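Uncharacterized protein (Bacteroides caccae, PDB 4L7A) is of unknown function but probably acts as a zinc-dependent metallopeptidase. Local coordinates at residues K92-I97 with V118-G123. Numbering follows the deposited sequence.
Sequences KVIHLI and VTLYMG
From Ile94 beside Val118 to Ile97 beside Tyr121, strands 93-98 and 115-122 run parallel as the inner pair of a four-stranded mixed sheet, consistent with the N-terminal sheet of zincin-like peptidases, with 107-112 as its antiparallel edge strand. Five backbone hydrogen bonds join them: His95 and Ile97 each donate through N and accept through O, and Val93 O receives Val118 N. The bond from Leu120 N to His95 O measures 2.8 Å. Four CA-H...O contacts fill in between, among them Tyr121 CA to Ile97 O at 3.2 Å.

On the face bearing Leu96 and Leu120, Leu96 CD2 lies 3.9 Å from Leu120 CB, and helix 59-81 covers Leu96 and Met122. The other face carries His95, Thr119, Ile97 and Tyr121. The side chains of Ile97 and Tyr121 lie alongside each other, pointing the same way; with Ile97 CG2 anti to its backbone N (CG1 at chi1 -64°), CG2 lies 3.7 Å from Tyr121 CE2, while CD1 reaches Thr119 CG2. An alanine in place of Tyr121 would take away the ring and would probably open a gap beside Ile97 CG2. At the end of strand 115-122, Met122, a selenomethionine, bends at chi2 and chi3, bringing SE near Leu96 CB and to 3.5 Å from Ile97 O.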
loop_
_atom_site.group_PDB
_atom_site.type_symbol
_atom_site.label_atom_id
_atom_site.label_comp_id
_atom_site.label_asym_id
_atom_site.label_seq_id
_atom_site.Cartn_x
_atom_site.Cartn_y
_atom_site.Cartn_z
ATOM N N LYS A 92 -1.250 4.276 12.180
ATOM C CA LYS A 92 -0.583 4.534 13.489
ATOM C C LYS A 92 0.578 3.594 13.797
ATOM O O LYS A 92 1.523 3.948 14.513
ATOM C CB LYS A 92 -1.578 4.426 14.662
ATOM C CG LYS A 92 -2.849 5.294 14.542
ATOM C CD LYS A 92 -2.585 6.809 14.657
ATOM C CE LYS A 92 -3.344 7.630 13.557
ATOM N NZ LYS A 92 -2.429 8.702 13.047
ATOM N N VAL A 93 0.482 2.357 13.324
ATOM C CA VAL A 93 1.470 1.330 13.658
ATOM C C VAL A 93 1.752 0.427 12.462
ATOM O O VAL A 93 0.821 0.078 11.708
ATOM C CB VAL A 93 0.960 0.472 14.854
ATOM C CG1 VAL A 93 1.908 -0.694 15.122
ATOM C CG2 VAL A 93 0.849 1.303 16.110
ATOM N N ILE A 94 3.031 0.129 12.249
ATOM C CA ILE A 94 3.496 -0.840 11.259
ATOM C C ILE A 94 4.263 -1.917 12.050
ATOM O O ILE A 94 5.072 -1.555 12.926
ATOM C CB ILE A 94 4.347 -0.189 10.184
ATOM C CG1 ILE A 94 3.525 0.792 9.363
ATOM C CG2 ILE A 94 4.855 -1.225 9.216
ATOM C CD1 ILE A 94 4.353 1.756 8.543
ATOM N N HIS A 95 3.917 -3.206 11.883
ATOM C CA HIS A 95 4.661 -4.293 12.563
ATOM C C HIS A 95 5.293 -5.105 11.482
ATOM O O HIS A 95 4.634 -5.381 10.502
ATOM C CB HIS A 95 3.735 -5.268 13.269
ATOM C CG HIS A 95 3.172 -4.757 14.545
ATOM N ND1 HIS A 95 2.361 -5.528 15.354
ATOM C CD2 HIS A 95 3.340 -3.583 15.194
ATOM C CE1 HIS A 95 2.029 -4.843 16.439
ATOM N NE2 HIS A 95 2.615 -3.659 16.366
ATOM N N LEU A 96 6.532 -5.496 11.651
ATOM C CA LEU A 96 7.145 -6.484 10.775
ATOM C C LEU A 96 7.198 -7.779 11.552
ATOM O O LEU A 96 7.612 -7.794 12.723
ATOM C CB LEU A 96 8.556 -6.100 10.376
ATOM C CG LEU A 96 8.766 -4.761 9.738
ATOM C CD1 LEU A 96 10.175 -4.687 9.183
ATOM C CD2 LEU A 96 7.764 -4.559 8.613
ATOM N N ILE A 97 6.754 -8.853 10.910
ATOM C CA ILE A 97 6.806 -10.186 11.477
ATOM C C ILE A 97 7.441 -11.108 10.484
ATOM O O ILE A 97 7.168 -11.041 9.289
ATOM C CB ILE A 97 5.411 -10.706 11.836
ATOM C CG1 ILE A 97 4.820 -9.845 12.931
ATOM C CG2 ILE A 97 5.446 -12.112 12.320
ATOM C CD1 ILE A 97 3.331 -10.267 13.337
ATOM N N VAL A 118 -0.904 -1.838 10.319
ATOM C CA VAL A 118 -0.499 -2.679 9.165
ATOM C C VAL A 118 0.625 -3.607 9.639
ATOM O O VAL A 118 1.613 -3.148 10.207
ATOM C CB VAL A 118 0.007 -1.845 7.987
ATOM C CG1 VAL A 118 0.333 -2.723 6.752
ATOM C CG2 VAL A 118 -1.011 -0.854 7.495
ATOM N N THR A 119 0.477 -4.889 9.391
ATOM C CA THR A 119 1.490 -5.839 9.685
ATOM C C THR A 119 1.994 -6.395 8.388
ATOM O O THR A 119 1.204 -6.788 7.556
ATOM C CB THR A 119 0.925 -6.992 10.513
ATOM O OG1 THR A 119 0.470 -6.464 11.761
ATOM C CG2 THR A 119 1.977 -8.046 10.772
ATOM N N LEU A 120 3.302 -6.410 8.205
ATOM C CA LEU A 120 3.885 -6.963 7.039
ATOM C C LEU A 120 4.679 -8.212 7.426
ATOM O O LEU A 120 5.530 -8.161 8.319
ATOM C CB LEU A 120 4.820 -5.972 6.400
ATOM C CG LEU A 120 4.297 -4.566 6.134
ATOM C CD1 LEU A 120 5.386 -3.735 5.555
ATOM C CD2 LEU A 120 3.136 -4.665 5.160
ATOM N N TYR A 121 4.429 -9.300 6.701
ATOM C CA TYR A 121 5.126 -10.543 6.867
ATOM C C TYR A 121 6.246 -10.556 5.831
ATOM O O TYR A 121 6.022 -10.325 4.619
ATOM C CB TYR A 121 4.147 -11.730 6.707
ATOM C CG TYR A 121 3.184 -11.798 7.847
ATOM C CD1 TYR A 121 1.988 -11.123 7.844
ATOM C CD2 TYR A 121 3.482 -12.573 8.969
ATOM C CE1 TYR A 121 1.125 -11.192 8.953
ATOM C CE2 TYR A 121 2.641 -12.664 10.039
ATOM C CZ TYR A 121 1.474 -11.956 10.049
ATOM O OH TYR A 121 0.666 -12.103 11.170
HETATM N N MSE A 122 7.451 -10.849 6.315
HETATM C CA MSE A 122 8.638 -10.799 5.483
HETATM C C MSE A 122 9.659 -11.876 5.801
HETATM O O MSE A 122 9.626 -12.460 6.852
HETATM C CB MSE A 122 9.347 -9.413 5.586
HETATM C CG MSE A 122 9.202 -8.684 6.885
HETATM SE SE MSE A 122 10.141 -9.409 8.457
HETATM C CE MSE A 122 11.930 -8.714 8.151
ATOM N N GLY A 123 10.593 -12.065 4.878
ATOM C CA GLY A 123 11.690 -13.022 5.029
ATOM C C GLY A 123 12.546 -12.944 3.782
ATOM O O GLY A 123 12.215 -12.223 2.843
#